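Local coordinates for malonyl acyl carrier protein transacylase (Streptococcus pneumoniae, PDB 3IM8) that probably transfers the malonyl group from malonyl-CoA to holo acyl carrier protein, a step in supplying fatty acid synthesis with malonyl units, at residues S90-Y94 / L244-V248; L111-R115 / L210-L214; D84-S90 / C224-N229; F198-E204 / Q247-V252. All coordinates share one frame; numbering follows the deposited sequence.

Contact 1 of 4, residues S90-Y94 / L244-V248; sequences SLGEY and LTRQV. With ACT (acetate ion), chain B.
Leu-244 and Tyr-94 reach toward each other from opposing sides, the two leucine methyls placed near the phenol end of the ring. CD2 comes within 3.9 Å of Tyr-94 CE1 and lies oblique to the ring, while CB sits 3.7 Å from Tyr-94 OH; that hydroxyl is buried here and finds no polar partner in the model. The same CD2 also packs against Glu-93, 3.5 Å from its OE2.

One helical turn on, Gln-247 carries the polar part of the contact. Its CG stands anti to the backbone N (chi1 -174°), and a bend at chi2 brings the amide across to the turn at Ser-90. NE2 donates to Ser-90 O at 2.9 Å, with an N-H...O angle of 145°. Ser-90 O also accepts the backbone N-H of Glu-93, and the two donors arrive from opposite faces of the carbonyl plane, so the Ser-90 carbonyl is gripped twice. Glu-93 OE2 is 3.2 Å from Gln-247 NE2, but the angle is too poor for a hydrogen bond; the carboxylate instead uses OE1 to accept from Asn-229 N. At the edge of the Tyr-94 ring lies Gln-247 OE1, which accepts from Arg-115 NH2.

Ser-90, the predicted active-site serine, occupies a strained turn with a positive phi of 59°, consistent with the nucleophile elbow of this family. The contact joins the start of helix 92-99 to the end of helix 240-247, with helix 105-122 and helix 204-215 both packing against Tyr-94 and Val-248.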
loop_
_atom_site.group_PDB
_atom_site.type_symbol
_atom_site.label_atom_id
_atom_site.label_comp_id
_atom_site.label_asym_id
_atom_site.label_seq_id
_atom_site.Cartn_x
_atom_site.Cartn_y
_atom_site.Cartn_z
ATOM N N SER A 90 -0.896 1.879 -1.023
ATOM C CA SER A 90 -0.668 1.693 -2.470
ATOM C C SER A 90 -1.310 0.509 -3.058
ATOM O O SER A 90 -2.394 0.542 -3.327
ATOM C CB SER A 90 0.843 1.755 -2.820
ATOM O OG SER A 90 1.131 1.917 -4.086
ATOM N N LEU A 91 -0.575 -0.536 -3.166
ATOM C CA LEU A 91 -1.208 -1.809 -3.518
ATOM C C LEU A 91 -2.255 -2.153 -2.467
ATOM O O LEU A 91 -3.319 -2.696 -2.793
ATOM C CB LEU A 91 -0.162 -2.938 -3.646
ATOM C CG LEU A 91 -0.564 -4.422 -3.854
ATOM C CD1 LEU A 91 -1.100 -5.150 -2.629
ATOM C CD2 LEU A 91 -1.532 -4.668 -5.023
ATOM N N GLY A 92 -1.976 -1.858 -1.203
ATOM C CA GLY A 92 -2.980 -2.126 -0.135
ATOM C C GLY A 92 -4.326 -1.384 -0.299
ATOM O O GLY A 92 -5.325 -1.661 0.389
ATOM N N GLU A 93 -4.372 -0.418 -1.189
ATOM C CA GLU A 93 -5.632 0.295 -1.433
ATOM C C GLU A 93 -6.597 -0.627 -2.145
ATOM O O GLU A 93 -7.831 -0.489 -1.992
ATOM C CB GLU A 93 -5.367 1.538 -2.299
ATOM C CG GLU A 93 -6.603 2.350 -2.611
ATOM C CD GLU A 93 -6.265 3.811 -2.646
ATOM O OE1 GLU A 93 -6.093 4.407 -1.568
ATOM O OE2 GLU A 93 -6.124 4.346 -3.743
ATOM N N TYR A 94 -6.043 -1.547 -2.936
ATOM C CA TYR A 94 -6.878 -2.479 -3.717
ATOM C C TYR A 94 -7.462 -3.538 -2.822
ATOM O O TYR A 94 -8.633 -3.914 -2.953
ATOM C CB TYR A 94 -6.105 -3.127 -4.872
ATOM C CG TYR A 94 -5.841 -2.213 -6.026
ATOM C CD1 TYR A 94 -4.881 -1.209 -5.932
ATOM C CD2 TYR A 94 -6.573 -2.326 -7.203
ATOM C CE1 TYR A 94 -4.629 -0.354 -7.026
ATOM C CE2 TYR A 94 -6.322 -1.481 -8.307
ATOM C CZ TYR A 94 -5.357 -0.516 -8.207
ATOM O OH TYR A 94 -5.091 0.296 -9.269
ATOM N N LEU A 244 -7.553 5.716 -8.928
ATOM C CA LEU A 244 -6.558 4.659 -9.008
ATOM C C LEU A 244 -5.575 4.941 -10.151
ATOM O O LEU A 244 -4.376 4.667 -10.050
ATOM C CB LEU A 244 -7.233 3.310 -9.166
ATOM C CG LEU A 244 -8.002 2.908 -7.912
ATOM C CD1 LEU A 244 -8.791 1.718 -8.253
ATOM C CD2 LEU A 244 -7.083 2.672 -6.692
ATOM N N THR A 245 -6.104 5.508 -11.228
ATOM C CA THR A 245 -5.291 6.019 -12.295
ATOM C C THR A 245 -4.225 6.983 -11.807
ATOM O O THR A 245 -3.079 6.793 -12.126
ATOM C CB THR A 245 -6.153 6.638 -13.374
ATOM O OG1 THR A 245 -6.839 5.577 -14.028
ATOM C CG2 THR A 245 -5.288 7.419 -14.385
ATOM N N ARG A 246 -4.597 7.991 -11.017
ATOM C CA ARG A 246 -3.627 8.972 -10.467
ATOM C C ARG A 246 -2.748 8.416 -9.347
ATOM O O ARG A 246 -1.598 8.830 -9.197
ATOM C CB ARG A 246 -4.324 10.250 -10.022
ATOM C CG ARG A 246 -4.984 10.990 -11.221
ATOM C CD ARG A 246 -5.322 12.423 -10.877
ATOM N NE ARG A 246 -6.365 12.493 -9.865
ATOM C CZ ARG A 246 -6.259 13.099 -8.681
ATOM N NH1 ARG A 246 -5.151 13.694 -8.284
ATOM N NH2 ARG A 246 -7.294 13.106 -7.872
ATOM N N GLN A 247 -3.300 7.491 -8.561
ATOM C CA GLN A 247 -2.583 6.953 -7.408
ATOM C C GLN A 247 -1.148 6.501 -7.715
ATOM O O GLN A 247 -0.262 6.747 -6.888
ATOM C CB GLN A 247 -3.363 5.812 -6.742
ATOM C CG GLN A 247 -2.773 5.292 -5.454
ATOM C CD GLN A 247 -2.824 3.746 -5.406
ATOM O OE1 GLN A 247 -2.549 3.064 -6.413
ATOM N NE2 GLN A 247 -3.180 3.198 -4.245
ATOM N N VAL A 248 -0.930 5.864 -8.870
ATOM C CA VAL A 248 0.397 5.297 -9.251
ATOM C C VAL A 248 1.440 6.394 -9.568
ATOM O O VAL A 248 2.651 6.194 -9.454
ATOM C CB VAL A 248 0.309 4.139 -10.355
ATOM C CG1 VAL A 248 -0.503 2.941 -9.871
ATOM C CG2 VAL A 248 -0.265 4.635 -11.680
HETATM C C ACT B . 3.621 0.272 -4.608
HETATM O O ACT B . 3.515 1.554 -4.713
HETATM O OXT ACT B . 2.707 -0.577 -5.121
HETATM C CH3 ACT B . 4.883 -0.082 -3.844
#

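Contact 2 of 4, residues L111-R115 / L210-L214; sequences LVAKR and LAETL. With ACT (acetate ion), chain B.
Leu-111 and Thr-213 make the central apolar contact, Leu-111 CD1 lying 3.7 Å from Thr-213 CG2 as the two side chains run antiparallel alongside one another. The same CD1 touches Leu-214 CD2 at 3.8 Å, those two leucines lying roughly perpendicular. Thr-213 turns its methyl to the partner helix because CG2 is anti to the backbone N, with OG1 at chi1 -62°; OG1 bonds to Tyr-118 OH and Lys-209 O. Toward solvent, the aliphatic part of Lys-114 closes over this methyl, CD to CG2 of Thr-213 being 3.7 Å. On the inner side Leu-210 CD1 packs on Arg-115 CB at 4.0 Å.

No hydrogen bond links the two segments; the polar chemistry belongs to the far end of Arg-115. Its chain is extended from CG to NE and carries the guanidinium to the predicted active site, where NH1 donates to acetate OXT at 3.2 Å with an N-H...O angle of 159°, the oxygen lying at the group's edge. NH1 also bonds to Gln-62, and NH2 to Ser-90.

The local axes, 10.5 Å apart and 167° between directions, define an antiparallel helix pair. An arginine binding a carboxylate beside the serine is characteristic of malonyl-specific acyltransferases; the acetate, probably from the crystallisation liquor, may occupy part of the acyl site.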
loop_
_atom_site.group_PDB
_atom_site.type_symbol
_atom_site.label_atom_id
_atom_site.label_comp_id
_atom_site.label_asym_id
_atom_site.label_seq_id
_atom_site.Cartn_x
_atom_site.Cartn_y
_atom_site.Cartn_z
ATOM N N LEU A 111 -6.611 -7.514 -11.812
ATOM C CA LEU A 111 -6.300 -6.135 -12.025
ATOM C C LEU A 111 -4.952 -5.745 -11.444
ATOM O O LEU A 111 -4.240 -4.915 -12.053
ATOM C CB LEU A 111 -7.364 -5.307 -11.367
ATOM C CG LEU A 111 -7.293 -3.815 -11.296
ATOM C CD1 LEU A 111 -7.137 -3.211 -12.714
ATOM C CD2 LEU A 111 -8.607 -3.409 -10.601
ATOM N N VAL A 112 -4.607 -6.283 -10.264
ATOM C CA VAL A 112 -3.284 -5.959 -9.673
ATOM C C VAL A 112 -2.125 -6.705 -10.368
ATOM O O VAL A 112 -1.017 -6.182 -10.392
ATOM C CB VAL A 112 -3.190 -6.053 -8.070
ATOM C CG1 VAL A 112 -4.276 -5.106 -7.372
ATOM C CG2 VAL A 112 -3.329 -7.482 -7.586
ATOM N N ALA A 113 -2.377 -7.891 -10.940
ATOM C CA ALA A 113 -1.365 -8.544 -11.789
ATOM C C ALA A 113 -0.988 -7.654 -12.953
ATOM O O ALA A 113 0.189 -7.567 -13.290
ATOM C CB ALA A 113 -1.833 -9.861 -12.301
ATOM N N LYS A 114 -1.976 -6.967 -13.533
ATOM C CA LYS A 114 -1.745 -6.013 -14.621
ATOM C C LYS A 114 -1.072 -4.748 -14.123
ATOM O O LYS A 114 -0.035 -4.343 -14.697
ATOM C CB LYS A 114 -3.053 -5.716 -15.340
ATOM C CG LYS A 114 -3.375 -6.757 -16.434
ATOM C CD LYS A 114 -4.816 -6.568 -16.916
ATOM C CE LYS A 114 -5.216 -7.460 -18.108
ATOM N NZ LYS A 114 -4.466 -7.046 -19.356
ATOM N N ARG A 115 -1.599 -4.174 -13.019
ATOM C CA ARG A 115 -1.006 -3.011 -12.355
ATOM C C ARG A 115 0.471 -3.237 -12.077
ATOM O O ARG A 115 1.296 -2.349 -12.339
ATOM C CB ARG A 115 -1.711 -2.679 -11.018
ATOM C CG ARG A 115 -1.166 -1.465 -10.339
ATOM C CD ARG A 115 -1.936 -1.142 -9.041
ATOM N NE ARG A 115 -1.476 0.050 -8.292
ATOM C CZ ARG A 115 -0.579 0.056 -7.298
ATOM N NH1 ARG A 115 0.097 -1.041 -6.965
ATOM N NH2 ARG A 115 -0.316 1.194 -6.662
ATOM N N LEU A 210 -3.110 1.717 -17.085
ATOM C CA LEU A 210 -3.899 1.210 -15.976
ATOM C C LEU A 210 -5.286 1.790 -16.166
ATOM O O LEU A 210 -6.261 1.111 -15.928
ATOM C CB LEU A 210 -3.311 1.597 -14.616
ATOM C CG LEU A 210 -4.035 1.226 -13.284
ATOM C CD1 LEU A 210 -4.083 -0.261 -13.073
ATOM C CD2 LEU A 210 -3.315 1.836 -12.145
ATOM N N ALA A 211 -5.353 3.022 -16.681
ATOM C CA ALA A 211 -6.654 3.680 -16.920
ATOM C C ALA A 211 -7.514 2.932 -17.958
ATOM O O ALA A 211 -8.739 2.758 -17.756
ATOM C CB ALA A 211 -6.475 5.163 -17.272
ATOM N N GLU A 212 -6.856 2.413 -19.002
ATOM C CA GLU A 212 -7.533 1.582 -19.988
ATOM C C GLU A 212 -8.036 0.320 -19.306
ATOM O O GLU A 212 -9.140 -0.139 -19.581
ATOM C CB GLU A 212 -6.613 1.136 -21.158
ATOM C CG GLU A 212 -5.787 2.184 -21.886
ATOM C CD GLU A 212 -4.834 1.536 -22.950
ATOM O OE1 GLU A 212 -3.558 1.567 -22.801
ATOM O OE2 GLU A 212 -5.371 0.959 -23.909
ATOM N N THR A 213 -7.208 -0.276 -18.435
ATOM C CA THR A 213 -7.585 -1.553 -17.808
ATOM C C THR A 213 -8.728 -1.293 -16.860
ATOM O O THR A 213 -9.652 -2.093 -16.783
ATOM C CB THR A 213 -6.416 -2.219 -17.023
ATOM O OG1 THR A 213 -5.355 -2.528 -17.933
ATOM C CG2 THR A 213 -6.881 -3.532 -16.379
ATOM N N LEU A 214 -8.636 -0.179 -16.124
ATOM C CA LEU A 214 -9.651 0.163 -15.121
ATOM C C LEU A 214 -11.022 0.425 -15.749
ATOM O O LEU A 214 -12.052 0.048 -15.175
ATOM C CB LEU A 214 -9.211 1.348 -14.231
ATOM C CG LEU A 214 -8.161 0.987 -13.169
ATOM C CD1 LEU A 214 -7.476 2.287 -12.718
ATOM C CD2 LEU A 214 -8.793 0.178 -12.035
HETATM C C ACT B . 3.621 0.272 -4.608
HETATM O O ACT B . 3.515 1.554 -4.713
HETATM O OXT ACT B . 2.707 -0.577 -5.121
HETATM C CH3 ACT B . 4.883 -0.082 -3.844
#

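Contact 3 of 4, residues D84-S90 / C224-N229; sequences DMVAGLS and CPLVGN. With ACT (acetate ion), chain B.
Val-86 anchors a short parallel backbone pairing that places the 224-229 segment alongside strand 85-88, the strand leading into the probable nucleophile elbow (GxSxG). Its N donates to Pro-225 O at 2.9 Å, in the carbonyl plane, and its O accepts from Val-227 N at 3.0 Å, nearly along the C=O axis. This forms a single bridge, Val-86 with Leu-226, and the end-to-end directions of the segments differ by 29°. A CA-H...O contact from Leu-226 CA to Val-86 O supplements it.

Side chains close around the bridge. On one side Val-86 CG2 packs on Leu-226 CB at 3.7 Å, while its CG1 touches Cys-224 SG at 4.0 Å. On the other, the bend of Met-85 at chi3 (60°) turns CE onto Val-227 CG2, a tight 3.4 Å. Helix 92-99 covers the Val-86 and Leu-226 side through Ala-96, and helix 254-263 packs on Ala-87 and Val-227.

Further out, strand 85-88 is held on its other edge by the backbone of strand 4-8, at Phe-6 and Phe-8, so the 224-229 segment borders the parallel sheet. Toward the serine, Asn-229 lies beside Gly-88 and Ser-90. Where the two backbones separate, a water accepts from Gly-88 N at 2.9 Å and lies 2.8 Å from Val-227 O, to which it can donate.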
loop_
_atom_site.group_PDB
_atom_site.type_symbol
_atom_site.label_atom_id
_atom_site.label_comp_id
_atom_site.label_asym_id
_atom_site.label_seq_id
_atom_site.Cartn_x
_atom_site.Cartn_y
_atom_site.Cartn_z
ATOM N N ASP A 84 -15.012 -0.586 10.341
ATOM C CA ASP A 84 -15.918 0.547 10.111
ATOM C C ASP A 84 -15.421 1.455 8.991
ATOM O O ASP A 84 -16.205 2.176 8.330
ATOM C CB ASP A 84 -16.116 1.336 11.428
ATOM C CG ASP A 84 -16.738 0.458 12.526
ATOM O OD1 ASP A 84 -17.880 0.039 12.333
ATOM O OD2 ASP A 84 -16.074 0.115 13.522
ATOM N N MET A 85 -14.109 1.425 8.779
ATOM C CA MET A 85 -13.445 2.180 7.692
ATOM C C MET A 85 -12.214 1.395 7.267
ATOM O O MET A 85 -11.650 0.657 8.079
ATOM C CB MET A 85 -12.986 3.586 8.148
ATOM C CG MET A 85 -14.079 4.475 8.678
ATOM S SD MET A 85 -13.581 6.193 8.921
ATOM C CE MET A 85 -13.098 6.655 7.301
ATOM N N VAL A 86 -11.781 1.568 6.021
ATOM C CA VAL A 86 -10.551 0.927 5.534
ATOM C C VAL A 86 -9.627 1.902 4.807
ATOM O O VAL A 86 -10.062 2.942 4.387
ATOM C CB VAL A 86 -10.823 -0.281 4.598
ATOM C CG1 VAL A 86 -11.634 -1.371 5.321
ATOM C CG2 VAL A 86 -11.512 0.171 3.284
ATOM N N ALA A 87 -8.361 1.494 4.624
ATOM C CA ALA A 87 -7.365 2.185 3.821
ATOM C C ALA A 87 -6.264 1.134 3.628
ATOM O O ALA A 87 -6.216 0.129 4.359
ATOM C CB ALA A 87 -6.794 3.422 4.582
ATOM N N GLY A 88 -5.389 1.359 2.662
ATOM C CA GLY A 88 -4.279 0.427 2.420
ATOM C C GLY A 88 -3.174 1.187 1.711
ATOM O O GLY A 88 -3.456 2.163 1.002
ATOM N N LEU A 89 -1.928 0.752 1.900
ATOM C CA LEU A 89 -0.776 1.453 1.332
ATOM C C LEU A 89 -0.573 1.031 -0.103
ATOM O O LEU A 89 -0.135 -0.089 -0.377
ATOM C CB LEU A 89 0.503 1.195 2.147
ATOM C CG LEU A 89 1.824 1.791 1.659
ATOM C CD1 LEU A 89 1.851 3.260 2.007
ATOM C CD2 LEU A 89 3.053 1.024 2.283
ATOM N N SER A 90 -0.896 1.879 -1.023
ATOM C CA SER A 90 -0.668 1.693 -2.470
ATOM C C SER A 90 -1.310 0.509 -3.058
ATOM O O SER A 90 -2.394 0.542 -3.327
ATOM C CB SER A 90 0.843 1.755 -2.820
ATOM O OG SER A 90 1.131 1.917 -4.086
ATOM N N CYS A 224 -18.473 -0.114 3.124
ATOM C CA CYS A 224 -17.927 0.659 4.209
ATOM C C CYS A 224 -16.949 1.721 3.657
ATOM O O CYS A 224 -16.413 1.546 2.552
ATOM C CB CYS A 224 -17.311 -0.276 5.238
ATOM S SG CYS A 224 -15.559 -0.430 5.049
ATOM N N PRO A 225 -16.784 2.842 4.380
ATOM C CA PRO A 225 -16.031 3.948 3.853
ATOM C C PRO A 225 -14.550 3.565 3.725
ATOM O O PRO A 225 -14.012 2.865 4.601
ATOM C CB PRO A 225 -16.219 5.064 4.886
ATOM C CG PRO A 225 -17.466 4.639 5.725
ATOM C CD PRO A 225 -17.447 3.133 5.667
ATOM N N LEU A 226 -13.938 3.999 2.623
ATOM C CA LEU A 226 -12.492 3.815 2.335
ATOM C C LEU A 226 -11.836 5.194 2.205
ATOM O O LEU A 226 -12.341 6.041 1.489
ATOM C CB LEU A 226 -12.297 3.015 1.048
ATOM C CG LEU A 226 -10.843 2.836 0.544
ATOM C CD1 LEU A 226 -10.730 1.565 -0.202
ATOM C CD2 LEU A 226 -10.395 3.946 -0.405
ATOM N N VAL A 227 -10.732 5.429 2.926
ATOM C CA VAL A 227 -9.950 6.662 2.817
ATOM C C VAL A 227 -8.854 6.477 1.765
ATOM O O VAL A 227 -7.935 5.667 1.941
ATOM C CB VAL A 227 -9.383 7.075 4.191
ATOM C CG1 VAL A 227 -8.618 8.369 4.097
ATOM C CG2 VAL A 227 -10.535 7.225 5.211
ATOM N N GLY A 228 -8.955 7.196 0.644
ATOM C CA GLY A 228 -8.006 6.991 -0.449
ATOM C C GLY A 228 -6.646 7.625 -0.250
ATOM O O GLY A 228 -6.507 8.660 0.389
ATOM N N ASN A 229 -5.627 7.001 -0.828
ATOM C CA ASN A 229 -4.234 7.444 -0.724
ATOM C C ASN A 229 -3.986 8.833 -1.316
ATOM O O ASN A 229 -3.225 9.660 -0.767
ATOM C CB ASN A 229 -3.342 6.427 -1.469
ATOM C CG ASN A 229 -3.103 5.126 -0.683
ATOM O OD1 ASN A 229 -3.446 4.972 0.529
ATOM N ND2 ASN A 229 -2.489 4.202 -1.356
HETATM C C ACT B . 3.621 0.272 -4.608
HETATM O O ACT B . 3.515 1.554 -4.713
HETATM O OXT ACT B . 2.707 -0.577 -5.121
HETATM C CH3 ACT B . 4.883 -0.082 -3.844
HETATM O O HOH W 1 -6.607 3.353 0.972
#

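Contact 4 of 4, residues F198-E204 / Q247-V252; sequences FHTSLLE and QVKEPV. With ACT (acetate ion), chain B.
His-199, the predicted active-site histidine, is fixed against the segment 247-252, consistent with the Ser-His catalytic pair of this acyltransferase family. With CG anti to the carbonyl carbon (chi1 -44°), its ring lies where ND1 can donate to Gln-247 O, 2.9 Å away. That oxygen is close to the ring plane, and the bond is fairly straight, with an N-H...O angle of 156°. The backbone N of His-199 donates in turn to Val-248 O at 2.9 Å, from above the carbonyl plane. Two neighbouring carbonyls thus grip the residue by its backbone and its ring, and the ring's rotation is set.

Val-252 supplies a face contact. Its CG2, anti to the carbonyl carbon, makes a CH-pi contact 3.6 Å from the centroid of the His-199 ring, 18° off the normal. Beside His-199 CB lies Glu-250 O.

Farther along, Leu-203, the N-cap residue of helix 204-215, lays CD2 against Val-248 O. Lys-249 CG sits between its backbone N and carbonyl carbon, the chain extended beyond; it runs side by side with Glu-204, Lys-249 CD beside Glu-204 CG, but the charged ends stay beyond salt-bridge range. Glu-250 turns instead to Arg-246. At the other end of the His-199 ring, the bound acetate accepts from NE2 through its O atom at 2.7 Å.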
loop_
_atom_site.group_PDB
_atom_site.type_symbol
_atom_site.label_atom_id
_atom_site.label_comp_id
_atom_site.label_asym_id
_atom_site.label_seq_id
_atom_site.Cartn_x
_atom_site.Cartn_y
_atom_site.Cartn_z
ATOM N N PHE A 198 8.053 4.996 -7.820
ATOM C CA PHE A 198 6.592 4.947 -7.867
ATOM C C PHE A 198 6.027 6.217 -7.204
ATOM O O PHE A 198 6.678 6.816 -6.314
ATOM C CB PHE A 198 6.099 3.712 -7.090
ATOM C CG PHE A 198 6.476 2.381 -7.701
ATOM C CD1 PHE A 198 6.355 1.230 -6.952
ATOM C CD2 PHE A 198 6.890 2.270 -9.023
ATOM C CE1 PHE A 198 6.639 -0.040 -7.497
ATOM C CE2 PHE A 198 7.191 1.019 -9.585
ATOM C CZ PHE A 198 7.068 -0.147 -8.812
ATOM N N HIS A 199 4.825 6.626 -7.608
ATOM C CA HIS A 199 4.102 7.785 -7.002
ATOM C C HIS A 199 4.756 9.150 -7.354
ATOM O O HIS A 199 4.681 10.120 -6.588
ATOM C CB HIS A 199 3.815 7.596 -5.493
ATOM C CG HIS A 199 3.307 6.228 -5.137
ATOM N ND1 HIS A 199 2.018 5.818 -5.405
ATOM C CD2 HIS A 199 3.927 5.170 -4.558
ATOM C CE1 HIS A 199 1.863 4.563 -5.014
ATOM N NE2 HIS A 199 3.006 4.148 -4.489
ATOM N N THR A 200 5.325 9.194 -8.582
ATOM C CA THR A 200 5.848 10.399 -9.255
ATOM C C THR A 200 5.366 10.377 -10.740
ATOM O O THR A 200 4.903 9.333 -11.240
ATOM C CB THR A 200 7.415 10.449 -9.200
ATOM O OG1 THR A 200 7.992 9.537 -10.153
ATOM C CG2 THR A 200 7.956 10.141 -7.770
ATOM N N SER A 201 5.474 11.516 -11.438
ATOM C CA SER A 201 5.137 11.569 -12.892
ATOM C C SER A 201 5.860 10.561 -13.776
ATOM O O SER A 201 5.394 10.251 -14.881
ATOM C CB SER A 201 5.410 12.949 -13.454
ATOM O OG SER A 201 5.487 13.844 -12.364
ATOM N N LEU A 202 6.989 10.040 -13.307
ATOM C CA LEU A 202 7.692 8.997 -14.084
ATOM C C LEU A 202 6.748 7.862 -14.377
ATOM O O LEU A 202 6.910 7.144 -15.366
ATOM C CB LEU A 202 8.954 8.506 -13.382
ATOM C CG LEU A 202 9.958 9.658 -13.253
ATOM C CD1 LEU A 202 10.929 9.449 -12.108
ATOM C CD2 LEU A 202 10.673 9.935 -14.599
ATOM N N LEU A 203 5.712 7.722 -13.547
ATOM C CA LEU A 203 4.784 6.601 -13.734
ATOM C C LEU A 203 3.599 6.920 -14.618
ATOM O O LEU A 203 2.697 6.089 -14.769
ATOM C CB LEU A 203 4.317 6.039 -12.374
ATOM C CG LEU A 203 5.345 4.961 -11.961
ATOM C CD1 LEU A 203 6.745 5.570 -11.708
ATOM C CD2 LEU A 203 4.867 4.163 -10.770
ATOM N N GLU A 204 3.590 8.113 -15.209
ATOM C CA GLU A 204 2.498 8.541 -16.108
ATOM C C GLU A 204 2.209 7.517 -17.220
ATOM O O GLU A 204 1.062 7.159 -17.422
ATOM C CB GLU A 204 2.718 9.984 -16.642
ATOM C CG GLU A 204 1.400 10.785 -16.917
ATOM C CD GLU A 204 0.732 10.362 -18.228
ATOM O OE1 GLU A 204 -0.457 10.632 -18.464
ATOM O OE2 GLU A 204 1.408 9.738 -19.052
ATOM N N GLN A 247 -3.300 7.491 -8.561
ATOM C CA GLN A 247 -2.583 6.953 -7.408
ATOM C C GLN A 247 -1.148 6.501 -7.715
ATOM O O GLN A 247 -0.262 6.747 -6.888
ATOM C CB GLN A 247 -3.363 5.812 -6.742
ATOM C CG GLN A 247 -2.773 5.292 -5.454
ATOM C CD GLN A 247 -2.824 3.746 -5.406
ATOM O OE1 GLN A 247 -2.549 3.064 -6.413
ATOM N NE2 GLN A 247 -3.180 3.198 -4.245
ATOM N N VAL A 248 -0.930 5.864 -8.870
ATOM C CA VAL A 248 0.397 5.297 -9.251
ATOM C C VAL A 248 1.440 6.394 -9.568
ATOM O O VAL A 248 2.651 6.194 -9.454
ATOM C CB VAL A 248 0.309 4.139 -10.355
ATOM C CG1 VAL A 248 -0.503 2.941 -9.871
ATOM C CG2 VAL A 248 -0.265 4.635 -11.680
ATOM N N LYS A 249 0.949 7.593 -9.882
ATOM C CA LYS A 249 1.825 8.694 -10.271
ATOM C C LYS A 249 1.728 9.904 -9.340
ATOM O O LYS A 249 2.318 10.930 -9.632
ATOM C CB LYS A 249 1.542 9.095 -11.748
ATOM C CG LYS A 249 0.154 9.772 -11.929
ATOM C CD LYS A 249 -0.114 10.252 -13.355
ATOM C CE LYS A 249 -1.604 10.221 -13.585
ATOM N NZ LYS A 249 -1.943 11.078 -14.718
ATOM N N GLU A 250 0.973 9.814 -8.236
ATOM C CA GLU A 250 0.875 10.926 -7.246
ATOM C C GLU A 250 1.236 10.482 -5.802
ATOM O O GLU A 250 1.242 9.272 -5.515
ATOM C CB GLU A 250 -0.527 11.550 -7.310
ATOM C CG GLU A 250 -0.745 12.279 -8.611
ATOM C CD GLU A 250 -2.057 13.016 -8.694
ATOM O OE1 GLU A 250 -2.577 13.497 -7.668
ATOM O OE2 GLU A 250 -2.552 13.123 -9.819
ATOM N N PRO A 251 1.556 11.436 -4.893
ATOM C CA PRO A 251 1.973 11.056 -3.519
ATOM C C PRO A 251 0.907 10.216 -2.780
ATOM O O PRO A 251 -0.267 10.465 -2.904
ATOM C CB PRO A 251 2.211 12.398 -2.821
ATOM C CG PRO A 251 2.402 13.400 -3.934
ATOM C CD PRO A 251 1.648 12.903 -5.113
ATOM N N VAL A 252 1.345 9.191 -2.059
ATOM C CA VAL A 252 0.526 8.517 -1.032
ATOM C C VAL A 252 0.543 9.268 0.323
ATOM O O VAL A 252 1.567 9.470 0.960
ATOM C CB VAL A 252 0.965 7.063 -0.862
ATOM C CG1 VAL A 252 0.186 6.375 0.280
ATOM C CG2 VAL A 252 0.787 6.285 -2.165
HETATM C C ACT B . 3.621 0.272 -4.608
HETATM O O ACT B . 3.515 1.554 -4.713
HETATM O OXT ACT B . 2.707 -0.577 -5.121
HETATM C CH3 ACT B . 4.883 -0.082 -3.844
#

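Contacts 1, 2 and 3 are buried, contact 2 with an exposed rim at Lys-114; contact 4 is partly buried. Contacts 1 and 3 share Ser-90, approached from the helix side in one and the strand side in the other, while contact 4 shares Gln-247 and Val-248 with contact 1. Contact 2 joins two helices farther from the chain centre, and its chemistry is wholly apolar between the segments. Contact 3 relies instead on backbone pairing, contact 1 on a side-chain amide plus Leu-Tyr packing, and contact 4 on carbonyls holding a histidine by ring and backbone. All four segment pairs touch the acetate, through Ser-90, Arg-115 and His-199, and Arg-115 also links contact 2 to contact 1.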